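Local atomic coordinates of putative endonuclease/exonuclease/phosphatase family protein (Bacteroides vulgatus ATCC 8482, PDB entry 3G6S), a protein that probably cleaves phosphodiester bonds in nucleic acids, as a nuclease of the endonuclease/exonuclease/phosphatase family. Residues V42-E46 against V135-F139; F173-D177 against E221-F225; F52-R56 against Y78-F82; C237-A241 against H251-L255. All coordinates share one frame; numbering follows the deposited sequence.

Interaction 1: V42-E46 against V135-F139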
loop_
_atom_site.group_PDB
_atom_site.type_symbol
_atom_site.label_atom_id
_atom_site.label_comp_id
_atom_site.label_asym_id
_atom_site.label_seq_id
_atom_site.Cartn_x
_atom_site.Cartn_y
_atom_site.Cartn_z
ATOM N N VAL A 42 7.552 1.395 1.494
ATOM C CA VAL A 42 6.455 0.540 1.911
ATOM C C VAL A 42 5.167 1.321 2.123
ATOM O O VAL A 42 5.157 2.326 2.827
ATOM C CB VAL A 42 6.779 -0.167 3.249
ATOM C CG1 VAL A 42 5.718 -1.215 3.549
ATOM C CG2 VAL A 42 8.154 -0.783 3.203
ATOM N N GLY A 43 4.086 0.862 1.507
ATOM C CA GLY A 43 2.801 1.501 1.702
ATOM C C GLY A 43 2.038 0.517 2.564
ATOM O O GLY A 43 1.822 -0.619 2.145
HETATM N N MSE A 44 1.646 0.917 3.768
HETATM C CA MSE A 44 0.932 0.011 4.666
HETATM C C MSE A 44 -0.496 0.464 4.919
HETATM O O MSE A 44 -0.786 1.654 4.887
HETATM C CB MSE A 44 1.676 -0.082 5.998
HETATM C CG MSE A 44 3.114 -0.535 5.858
HETATM SE SE MSE A 44 4.143 -0.389 7.513
HETATM C CE MSE A 44 4.364 -2.250 7.915
ATOM N N GLN A 45 -1.394 -0.483 5.166
ATOM C CA GLN A 45 -2.780 -0.124 5.443
ATOM C C GLN A 45 -3.178 -0.540 6.865
ATOM O O GLN A 45 -2.467 -1.315 7.511
ATOM C CB GLN A 45 -3.719 -0.774 4.421
ATOM C CG GLN A 45 -3.385 -0.487 2.954
ATOM C CD GLN A 45 -2.180 -1.284 2.460
ATOM O OE1 GLN A 45 -2.013 -2.447 2.822
ATOM N NE2 GLN A 45 -1.355 -0.671 1.610
ATOM N N GLU A 46 -4.312 -0.021 7.339
ATOM C CA GLU A 46 -4.830 -0.311 8.683
ATOM C C GLU A 46 -3.813 -0.020 9.789
ATOM O O GLU A 46 -3.549 -0.863 10.639
ATOM C CB GLU A 46 -5.282 -1.779 8.791
ATOM C CG GLU A 46 -6.395 -2.195 7.832
ATOM C CD GLU A 46 -7.029 -3.540 8.188
ATOM O OE1 GLU A 46 -7.661 -4.163 7.298
ATOM O OE2 GLU A 46 -6.911 -3.975 9.361
ATOM N N VAL A 135 1.854 6.258 -4.306
ATOM C CA VAL A 135 0.506 6.464 -3.803
ATOM C C VAL A 135 0.102 5.180 -3.097
ATOM O O VAL A 135 0.206 4.095 -3.665
ATOM C CB VAL A 135 -0.497 6.780 -4.943
ATOM C CG1 VAL A 135 -1.896 6.994 -4.366
ATOM C CG2 VAL A 135 -0.060 8.034 -5.680
ATOM N N ASN A 136 -0.338 5.316 -1.850
ATOM C CA ASN A 136 -0.748 4.189 -1.027
ATOM C C ASN A 136 -2.175 4.421 -0.582
ATOM O O ASN A 136 -2.505 5.494 -0.080
ATOM C CB ASN A 136 0.146 4.086 0.200
ATOM C CG ASN A 136 -0.144 2.855 1.005
ATOM O OD1 ASN A 136 -0.173 1.745 0.458
ATOM N ND2 ASN A 136 -0.359 3.025 2.312
ATOM N N THR A 137 -3.025 3.417 -0.738
ATOM C CA THR A 137 -4.412 3.609 -0.362
ATOM C C THR A 137 -5.076 2.359 0.226
ATOM O O THR A 137 -4.470 1.292 0.255
ATOM C CB THR A 137 -5.193 4.109 -1.599
ATOM O OG1 THR A 137 -6.559 4.349 -1.248
ATOM C CG2 THR A 137 -5.120 3.087 -2.714
ATOM N N HIS A 138 -6.313 2.512 0.704
ATOM C CA HIS A 138 -7.113 1.414 1.280
ATOM C C HIS A 138 -8.563 1.606 0.831
ATOM O O HIS A 138 -9.230 2.531 1.284
ATOM C CB HIS A 138 -7.069 1.439 2.812
ATOM C CG HIS A 138 -7.569 0.181 3.450
ATOM N ND1 HIS A 138 -8.173 -0.825 2.727
ATOM C CD2 HIS A 138 -7.517 -0.253 4.731
ATOM C CE1 HIS A 138 -8.468 -1.830 3.538
ATOM N NE2 HIS A 138 -8.081 -1.508 4.757
ATOM N N PHE A 139 -9.045 0.737 -0.059
ATOM C CA PHE A 139 -10.411 0.820 -0.595
ATOM C C PHE A 139 -11.515 0.262 0.310
ATOM O O PHE A 139 -11.246 -0.471 1.263
ATOM C CB PHE A 139 -10.469 0.102 -1.948
ATOM C CG PHE A 139 -10.024 0.947 -3.112
ATOM C CD1 PHE A 139 -9.062 1.936 -2.954
ATOM C CD2 PHE A 139 -10.547 0.729 -4.380
ATOM C CE1 PHE A 139 -8.635 2.693 -4.045
ATOM C CE2 PHE A 139 -10.121 1.483 -5.471
ATOM C CZ PHE A 139 -9.165 2.463 -5.302
#
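In the DNase I-like fold two beta sheets pack into a sandwich, and here the sheets meet through polar side chains: N136 and H138 of strand 131-138 face G43 and Q45 of strand 41-45 and E46 just after it. The two strand segments run nearly parallel, 15° apart, with their axes 6.6 Å from each other. N136 is the bridge. Its CG stands anti to the backbone N (chi1 -174°), which carries the amide across the interface. ND2 donates to the carbonyl of selenomethionine M44, N136 ND2 to M44 O being 2.9 Å; the acceptor lies in the amide plane, while the donor sits above the plane of the carbonyl. The same ND2 also bonds A79 O. On the other branch, a weak bond joins Q45 NE2 to N136 OD1 (2.9 Å) and an ordinary one comes from T170 OG1, so this buried amide is gripped at both ends; Q45 NE2 is also bonded to T8 OG1. N136 OD1 presses on the bare backbone of G43, 3.2 Å from G43 CA. Q45 CG lies 3.4 Å from T137 O, and the bend at chi2 (75°) turns the amide so that NE2 faces N136 OD1. Just past strand 41-45, E46 bonds N10 through OE1, in a region where relatives usually hold their metal. Its carboxylate is nearly coplanar with the H138 imidazole, and E46 CG lies at that ring's edge, 3.6 Å from H138 NE2.

Interaction 2: F173-D177 against E221-F225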
loop_
_atom_site.group_PDB
_atom_site.type_symbol
_atom_site.label_atom_id
_atom_site.label_comp_id
_atom_site.label_asym_id
_atom_site.label_seq_id
_atom_site.Cartn_x
_atom_site.Cartn_y
_atom_site.Cartn_z
ATOM N N PHE A 173 -7.228 -3.288 -1.850
ATOM C CA PHE A 173 -8.403 -2.900 -2.591
ATOM C C PHE A 173 -9.672 -3.668 -2.232
ATOM O O PHE A 173 -10.752 -3.362 -2.744
ATOM C CB PHE A 173 -8.105 -3.013 -4.082
ATOM C CG PHE A 173 -6.941 -2.181 -4.517
ATOM C CD1 PHE A 173 -5.635 -2.571 -4.206
ATOM C CD2 PHE A 173 -7.149 -0.969 -5.181
ATOM C CE1 PHE A 173 -4.548 -1.767 -4.546
ATOM C CE2 PHE A 173 -6.072 -0.150 -5.529
ATOM C CZ PHE A 173 -4.760 -0.548 -5.208
ATOM N N ASN A 174 -9.542 -4.660 -1.359
ATOM C CA ASN A 174 -10.685 -5.458 -0.939
ATOM C C ASN A 174 -11.430 -6.122 -2.082
ATOM O O ASN A 174 -12.645 -6.295 -2.020
ATOM C CB ASN A 174 -11.678 -4.616 -0.139
ATOM C CG ASN A 174 -11.237 -4.395 1.279
ATOM O OD1 ASN A 174 -10.881 -5.341 1.991
ATOM N ND2 ASN A 174 -11.276 -3.143 1.714
ATOM N N VAL A 175 -10.717 -6.466 -3.144
ATOM C CA VAL A 175 -11.339 -7.145 -4.279
ATOM C C VAL A 175 -10.277 -7.942 -5.010
ATOM O O VAL A 175 -9.079 -7.774 -4.772
ATOM C CB VAL A 175 -12.007 -6.150 -5.269
ATOM C CG1 VAL A 175 -13.296 -5.613 -4.668
ATOM C CG2 VAL A 175 -11.058 -5.004 -5.594
ATOM N N THR A 176 -10.704 -8.838 -5.880
ATOM C CA THR A 176 -9.727 -9.606 -6.613
ATOM C C THR A 176 -9.584 -8.972 -7.984
ATOM O O THR A 176 -10.132 -7.897 -8.244
ATOM C CB THR A 176 -10.158 -11.076 -6.771
ATOM O OG1 THR A 176 -11.399 -11.145 -7.489
ATOM C CG2 THR A 176 -10.311 -11.723 -5.409
ATOM N N ASP A 177 -8.839 -9.643 -8.853
ATOM C CA ASP A 177 -8.612 -9.161 -10.205
ATOM C C ASP A 177 -9.886 -9.314 -11.022
ATOM O O ASP A 177 -10.008 -8.754 -12.108
ATOM C CB ASP A 177 -7.463 -9.950 -10.843
ATOM C CG ASP A 177 -7.699 -11.452 -10.823
ATOM O OD1 ASP A 177 -8.114 -11.987 -9.766
ATOM O OD2 ASP A 177 -7.458 -12.101 -11.864
ATOM N N GLU A 221 -7.743 -15.504 -1.265
ATOM C CA GLU A 221 -7.759 -14.620 -2.411
ATOM C C GLU A 221 -6.695 -13.543 -2.305
ATOM O O GLU A 221 -6.156 -13.272 -1.225
ATOM C CB GLU A 221 -9.111 -13.937 -2.534
ATOM C CG GLU A 221 -10.299 -14.855 -2.377
ATOM C CD GLU A 221 -11.600 -14.102 -2.527
ATOM O OE1 GLU A 221 -11.696 -12.972 -1.982
ATOM O OE2 GLU A 221 -12.528 -14.641 -3.174
ATOM N N LYS A 222 -6.406 -12.928 -3.447
ATOM C CA LYS A 222 -5.432 -11.849 -3.526
ATOM C C LYS A 222 -6.224 -10.552 -3.624
ATOM O O LYS A 222 -6.914 -10.325 -4.611
ATOM C CB LYS A 222 -4.552 -12.023 -4.769
ATOM C CG LYS A 222 -3.617 -10.860 -5.032
ATOM C CD LYS A 222 -2.559 -11.241 -6.050
ATOM C CE LYS A 222 -1.381 -10.262 -6.034
ATOM N NZ LYS A 222 -1.776 -8.886 -6.451
ATOM N N ILE A 223 -6.141 -9.714 -2.598
ATOM C CA ILE A 223 -6.868 -8.453 -2.600
ATOM C C ILE A 223 -5.940 -7.270 -2.460
ATOM O O ILE A 223 -6.392 -6.127 -2.384
ATOM C CB ILE A 223 -7.904 -8.390 -1.471
ATOM C CG1 ILE A 223 -7.211 -8.519 -0.116
ATOM C CG2 ILE A 223 -8.922 -9.510 -1.658
ATOM C CD1 ILE A 223 -8.162 -8.519 1.057
ATOM N N ASP A 224 -4.641 -7.542 -2.415
ATOM C CA ASP A 224 -3.652 -6.475 -2.293
ATOM C C ASP A 224 -2.875 -6.390 -3.592
ATOM O O ASP A 224 -2.471 -7.406 -4.136
ATOM C CB ASP A 224 -2.732 -6.755 -1.099
ATOM C CG ASP A 224 -3.495 -6.747 0.235
ATOM O OD1 ASP A 224 -3.838 -7.836 0.748
ATOM O OD2 ASP A 224 -3.774 -5.643 0.760
ATOM N N PHE A 225 -2.666 -5.183 -4.102
ATOM C CA PHE A 225 -1.957 -5.046 -5.372
ATOM C C PHE A 225 -0.927 -3.932 -5.434
ATOM O O PHE A 225 -0.940 -2.986 -4.642
ATOM C CB PHE A 225 -2.951 -4.800 -6.517
ATOM C CG PHE A 225 -4.038 -5.823 -6.620
ATOM C CD1 PHE A 225 -3.959 -6.853 -7.559
ATOM C CD2 PHE A 225 -5.154 -5.750 -5.783
ATOM C CE1 PHE A 225 -4.979 -7.801 -7.667
ATOM C CE2 PHE A 225 -6.181 -6.686 -5.874
ATOM C CZ PHE A 225 -6.099 -7.717 -6.819
HETATM O O HOH W 1 -6.877 -11.101 -7.095
#
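The GDFN sequence, G171 to N174, runs from the end of strand 167-172 into a loop, which is laid against the residues leading into strand 224-228 by F173 and F225. The side chain of F173 begins with CB near the carbonyl of I223, whose oxygen accepts a backbone bond, F173 N to I223 O 3.0 Å. CG lies anti to the carbonyl carbon (chi1 -58°), sending the ring toward the neighbouring strand. There F173 CD1 rests 3.6 Å from F225 CD2, and CE1, further out, reaches the backbone carbonyl, F173 CE1 to F225 O being 3.8 Å. The two ring planes stand 73° apart in an oblique pair. Beyond the contact F173 also meets the rings of F139 and F227, and an alanine here would probably leave F225 CD2 without its mate and open a gap among these aromatics. Next along the same rim of the F225 ring, CE2 meets V175 O, which lies in the ring plane, while I223 CA offers V175 O a C-H contact of 3.2 Å. Farther along the loop, T176 CG2 packs on E221 CB and T176 CA approaches K222 O. The more open end is joined by a water, which accepts from D177 N at 3.0 Å and donates to K222 O at 2.6 Å.

Interaction 3: F52-R56 against Y78-F82; sequences FQDLR and YAPLF
F52, Y78 and F82 make an aromatic cluster between helix 49-58 and the chain entering strand 81-84, next to the outermost strand 62-65 of its sheet, a piece of the helix-on-sheet packing that flanks the sandwich of the DNase I-like fold. F52 is the centre of the first shell. With CG swung anti to the backbone N (chi1 -178°), its ring leaves the helix and enters the space between the other two. Y78 lies over one face in an offset stack, the ring planes 16° apart and the centroids separated by 5.0 Å. F82 comes in obliquely instead, its plane at 55° to that of F52, and the nearest atoms are F52 CE1 and F82 CZ at 3.5 Å. P80 fills the edge of the F52 ring, with P80 CB 3.6 Å from F52 CE1. One helical turn on, L55 and R56 take up F82: L55 CB sits 3.6 Å from F82 CZ, while the aliphatic CG of R56 comes to the ring edge. The next shell fixes these groups. Strand 41-45 bonds the backbone of P80 through M44 and of F82 through V42, and the backbone of Y78 is bonded to that of V47, a residue that F52, L55 and P80 also touch. On the helix side D54 OD2 accepts from W23 NE1, and L55 leans on the same tryptophan. The guanidinium of R56 makes a long, weak ion pair with D63. Within the helix, the turn that presents F52 and R56 together is held by R56 N bonding F52 O at 3.2 Å.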
loop_
_atom_site.group_PDB
_atom_site.type_symbol
_atom_site.label_atom_id
_atom_site.label_comp_id
_atom_site.label_asym_id
_atom_site.label_seq_id
_atom_site.Cartn_x
_atom_site.Cartn_y
_atom_site.Cartn_z
ATOM N N PHE A 52 1.590 3.389 14.220
ATOM C CA PHE A 52 2.416 4.222 13.378
ATOM C C PHE A 52 3.666 4.575 14.176
ATOM O O PHE A 52 4.781 4.494 13.662
ATOM C CB PHE A 52 1.667 5.488 13.004
ATOM C CG PHE A 52 2.431 6.384 12.087
ATOM C CD1 PHE A 52 2.559 6.075 10.738
ATOM C CD2 PHE A 52 3.018 7.545 12.565
ATOM C CE1 PHE A 52 3.260 6.916 9.873
ATOM C CE2 PHE A 52 3.721 8.391 11.711
ATOM C CZ PHE A 52 3.840 8.076 10.359
ATOM N N GLN A 53 3.477 4.959 15.437
ATOM C CA GLN A 53 4.604 5.322 16.304
ATOM C C GLN A 53 5.561 4.153 16.544
ATOM O O GLN A 53 6.772 4.352 16.631
ATOM C CB GLN A 53 4.103 5.853 17.654
ATOM C CG GLN A 53 3.549 7.274 17.608
ATOM C CD GLN A 53 4.562 8.288 17.057
ATOM O OE1 GLN A 53 4.828 8.332 15.850
ATOM N NE2 GLN A 53 5.132 9.100 17.946
ATOM N N ASP A 54 5.028 2.938 16.662
ATOM C CA ASP A 54 5.888 1.785 16.875
ATOM C C ASP A 54 6.751 1.551 15.644
ATOM O O ASP A 54 7.920 1.183 15.760
ATOM C CB ASP A 54 5.076 0.521 17.156
ATOM C CG ASP A 54 4.318 0.595 18.456
ATOM O OD1 ASP A 54 4.780 1.301 19.384
ATOM O OD2 ASP A 54 3.259 -0.065 18.556
ATOM N N LEU A 55 6.174 1.756 14.460
ATOM C CA LEU A 55 6.926 1.558 13.227
ATOM C C LEU A 55 8.109 2.521 13.182
ATOM O O LEU A 55 9.234 2.119 12.877
ATOM C CB LEU A 55 6.045 1.772 11.988
ATOM C CG LEU A 55 5.266 0.595 11.375
ATOM C CD1 LEU A 55 5.982 -0.730 11.634
ATOM C CD2 LEU A 55 3.873 0.550 11.962
ATOM N N ARG A 56 7.857 3.792 13.489
ATOM C CA ARG A 56 8.920 4.780 13.481
ATOM C C ARG A 56 10.024 4.374 14.462
ATOM O O ARG A 56 11.214 4.533 14.176
ATOM C CB ARG A 56 8.371 6.164 13.844
ATOM C CG ARG A 56 7.401 6.730 12.812
ATOM C CD ARG A 56 6.903 8.121 13.183
ATOM N NE ARG A 56 7.988 9.008 13.582
ATOM C CZ ARG A 56 9.045 9.297 12.828
ATOM N NH1 ARG A 56 9.171 8.773 11.617
ATOM N NH2 ARG A 56 9.989 10.107 13.293
ATOM N N TYR A 78 -4.345 4.889 9.511
ATOM C CA TYR A 78 -3.461 5.574 8.583
ATOM C C TYR A 78 -3.269 4.668 7.378
ATOM O O TYR A 78 -3.556 3.468 7.430
ATOM C CB TYR A 78 -2.076 5.770 9.198
ATOM C CG TYR A 78 -1.955 6.817 10.275
ATOM C CD1 TYR A 78 -1.038 7.859 10.143
ATOM C CD2 TYR A 78 -2.714 6.748 11.443
ATOM C CE1 TYR A 78 -0.873 8.805 11.140
ATOM C CE2 TYR A 78 -2.559 7.694 12.450
ATOM C CZ TYR A 78 -1.635 8.720 12.286
ATOM O OH TYR A 78 -1.470 9.671 13.257
ATOM N N ALA A 79 -2.757 5.245 6.299
ATOM C CA ALA A 79 -2.426 4.496 5.079
ATOM C C ALA A 79 -1.097 5.152 4.703
ATOM O O ALA A 79 -0.950 5.724 3.633
ATOM C CB ALA A 79 -3.479 4.734 4.012
ATOM N N PRO A 80 -0.103 5.045 5.597
ATOM C CA PRO A 80 1.237 5.616 5.462
ATOM C C PRO A 80 2.220 4.975 4.500
ATOM O O PRO A 80 2.047 3.840 4.057
ATOM C CB PRO A 80 1.758 5.566 6.890
ATOM C CG PRO A 80 1.269 4.208 7.339
ATOM C CD PRO A 80 -0.146 4.113 6.745
ATOM N N LEU A 81 3.255 5.750 4.194
ATOM C CA LEU A 81 4.346 5.352 3.324
ATOM C C LEU A 81 5.647 5.488 4.110
ATOM O O LEU A 81 5.948 6.556 4.642
ATOM C CB LEU A 81 4.407 6.264 2.094
ATOM C CG LEU A 81 3.457 5.908 0.949
ATOM C CD1 LEU A 81 3.353 7.078 -0.004
ATOM C CD2 LEU A 81 3.951 4.650 0.238
ATOM N N PHE A 82 6.404 4.404 4.209
ATOM C CA PHE A 82 7.687 4.449 4.899
ATOM C C PHE A 82 8.789 4.308 3.864
ATOM O O PHE A 82 8.682 3.501 2.941
ATOM C CB PHE A 82 7.787 3.343 5.953
ATOM C CG PHE A 82 7.030 3.648 7.213
ATOM C CD1 PHE A 82 5.642 3.589 7.235
ATOM C CD2 PHE A 82 7.703 4.043 8.368
ATOM C CE1 PHE A 82 4.927 3.919 8.393
ATOM C CE2 PHE A 82 6.997 4.378 9.537
ATOM C CZ PHE A 82 5.606 4.316 9.544
#

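Interaction 4: C237-A241 against H251-L255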
loop_
_atom_site.group_PDB
_atom_site.type_symbol
_atom_site.label_atom_id
_atom_site.label_comp_id
_atom_site.label_asym_id
_atom_site.label_seq_id
_atom_site.Cartn_x
_atom_site.Cartn_y
_atom_site.Cartn_z
ATOM N N CYS A 237 8.466 -10.262 -8.286
ATOM C CA CYS A 237 7.457 -10.116 -7.260
ATOM C C CYS A 237 7.480 -11.311 -6.330
ATOM O O CYS A 237 7.715 -12.445 -6.751
ATOM C CB CYS A 237 6.071 -10.006 -7.890
ATOM S SG CYS A 237 5.641 -8.353 -8.438
ATOM N N GLU A 238 7.230 -11.057 -5.058
ATOM C CA GLU A 238 7.203 -12.136 -4.099
ATOM C C GLU A 238 6.142 -11.897 -3.043
ATOM O O GLU A 238 5.941 -10.773 -2.579
ATOM C CB GLU A 238 8.561 -12.287 -3.425
ATOM C CG GLU A 238 8.562 -13.361 -2.356
ATOM C CD GLU A 238 9.791 -13.311 -1.481
ATOM O OE1 GLU A 238 10.918 -13.414 -2.022
ATOM O OE2 GLU A 238 9.631 -13.168 -0.249
ATOM N N ILE A 239 5.453 -12.966 -2.678
ATOM C CA ILE A 239 4.433 -12.898 -1.646
ATOM C C ILE A 239 4.782 -14.046 -0.714
ATOM O O ILE A 239 4.414 -15.188 -0.963
ATOM C CB ILE A 239 3.018 -13.096 -2.231
ATOM C CG1 ILE A 239 2.700 -11.966 -3.218
ATOM C CG2 ILE A 239 1.989 -13.111 -1.114
ATOM C CD1 ILE A 239 1.364 -12.123 -3.919
ATOM N N PRO A 240 5.530 -13.757 0.360
ATOM C CA PRO A 240 5.935 -14.783 1.324
ATOM C C PRO A 240 4.760 -15.434 2.030
ATOM O O PRO A 240 3.817 -14.755 2.451
ATOM C CB PRO A 240 6.839 -14.015 2.283
ATOM C CG PRO A 240 6.242 -12.630 2.265
ATOM C CD PRO A 240 5.995 -12.423 0.785
ATOM N N ALA A 241 4.804 -16.758 2.148
ATOM C CA ALA A 241 3.729 -17.478 2.823
ATOM C C ALA A 241 3.726 -17.098 4.298
ATOM O O ALA A 241 4.773 -16.865 4.900
ATOM C CB ALA A 241 3.918 -18.984 2.673
ATOM N N HIS A 251 -2.783 -10.541 6.762
ATOM C CA HIS A 251 -2.466 -10.369 5.350
ATOM C C HIS A 251 -1.021 -10.770 5.058
ATOM O O HIS A 251 -0.190 -10.871 5.965
ATOM C CB HIS A 251 -2.627 -8.913 4.919
ATOM C CG HIS A 251 -4.038 -8.497 4.656
ATOM N ND1 HIS A 251 -4.931 -8.205 5.663
ATOM C CD2 HIS A 251 -4.693 -8.269 3.493
ATOM C CE1 HIS A 251 -6.075 -7.810 5.133
ATOM N NE2 HIS A 251 -5.957 -7.839 3.818
ATOM N N ASN A 252 -0.737 -11.001 3.779
ATOM C CA ASN A 252 0.607 -11.325 3.332
ATOM C C ASN A 252 1.116 -10.116 2.542
ATOM O O ASN A 252 0.421 -9.583 1.690
ATOM C CB ASN A 252 0.614 -12.557 2.423
ATOM C CG ASN A 252 0.723 -13.866 3.202
ATOM O OD1 ASN A 252 1.115 -13.882 4.378
ATOM N ND2 ASN A 252 0.399 -14.975 2.540
ATOM N N PRO A 253 2.335 -9.653 2.827
ATOM C CA PRO A 253 2.887 -8.502 2.104
ATOM C C PRO A 253 3.254 -8.895 0.676
ATOM O O PRO A 253 3.517 -10.070 0.395
ATOM C CB PRO A 253 4.121 -8.150 2.923
ATOM C CG PRO A 253 4.596 -9.520 3.352
ATOM C CD PRO A 253 3.313 -10.193 3.784
ATOM N N GLN A 254 3.265 -7.920 -0.227
ATOM C CA GLN A 254 3.636 -8.185 -1.613
ATOM C C GLN A 254 4.860 -7.349 -1.973
ATOM O O GLN A 254 4.768 -6.122 -2.062
ATOM C CB GLN A 254 2.498 -7.828 -2.570
ATOM C CG GLN A 254 2.683 -8.455 -3.949
ATOM C CD GLN A 254 1.914 -7.751 -5.066
ATOM O OE1 GLN A 254 0.770 -7.326 -4.894
ATOM N NE2 GLN A 254 2.546 -7.643 -6.227
ATOM N N LEU A 255 6.005 -7.998 -2.176
ATOM C CA LEU A 255 7.214 -7.258 -2.535
ATOM C C LEU A 255 7.363 -7.148 -4.047
ATOM O O LEU A 255 6.832 -7.967 -4.794
ATOM C CB LEU A 255 8.466 -7.922 -1.951
ATOM C CG LEU A 255 8.426 -8.332 -0.473
ATOM C CD1 LEU A 255 9.853 -8.581 0.023
ATOM C CD2 LEU A 255 7.776 -7.245 0.360
#
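E238 and L255 share both of the backbone bonds in this contact: E238 N donates to L255 O at 3.1 Å, and L255 N returns the bond to E238 O at 2.8 Å. L255 O is further approached by the C-H of C237 CA at 3.3 Å. The neighbours C237 and I239 turn their backbone polar groups the other way, to R201, T203 and V205. Past I239, two prolines face each other without N-H groups to offer, and pack through carbon instead, P240 CG to P253 CG 3.7 Å. N252 brings its amide close to P240 O, yet bonds elsewhere: ND2 donates to E242 OE1 and OD1 takes a weak bond from H210, while the backbone carbonyl of N252 accepts from T208. For Q254 the polar end is served by a weak bond from K222 NZ to OE1, and its aliphatic stem packs on I239, Q254 CG to I239 CG1 3.6 Å. The other branch of I239, CG2, anti to the backbone N, lies 3.8 Å from N252 CB. A serine in place of I239 would probably open a gap beside both and let the N252 and Q254 chains shift. E238 and L255 form an antiparallel hydrogen-bonded pair that joins strands 233-239 and 254-260 in the seven-strand sheet of a DNase I-like sandwich, strand 254-260 beginning just after the Ser-Asp-His sequence that ends in H251, as in relatives of this family.

From the N terminus, strand 41-45 opens interaction 1, and before strand 131-138 closes that loop the chain makes interaction 3, which is nested inside it and joins helix 49-58 to strand 81-84. The two touch, since strands 41-45 and 81-84 are neighbours in one sheet, while interaction 1 reaches across to the other. Interaction 2 then closes the next loop, from the end of strand 167-172 to strand 224-228, and meets interaction 1 at F139 and N174. Last comes the short hairpin-like loop of interaction 4, in series and back on the first sheet, touching interaction 2 through D224 and H251. None cross.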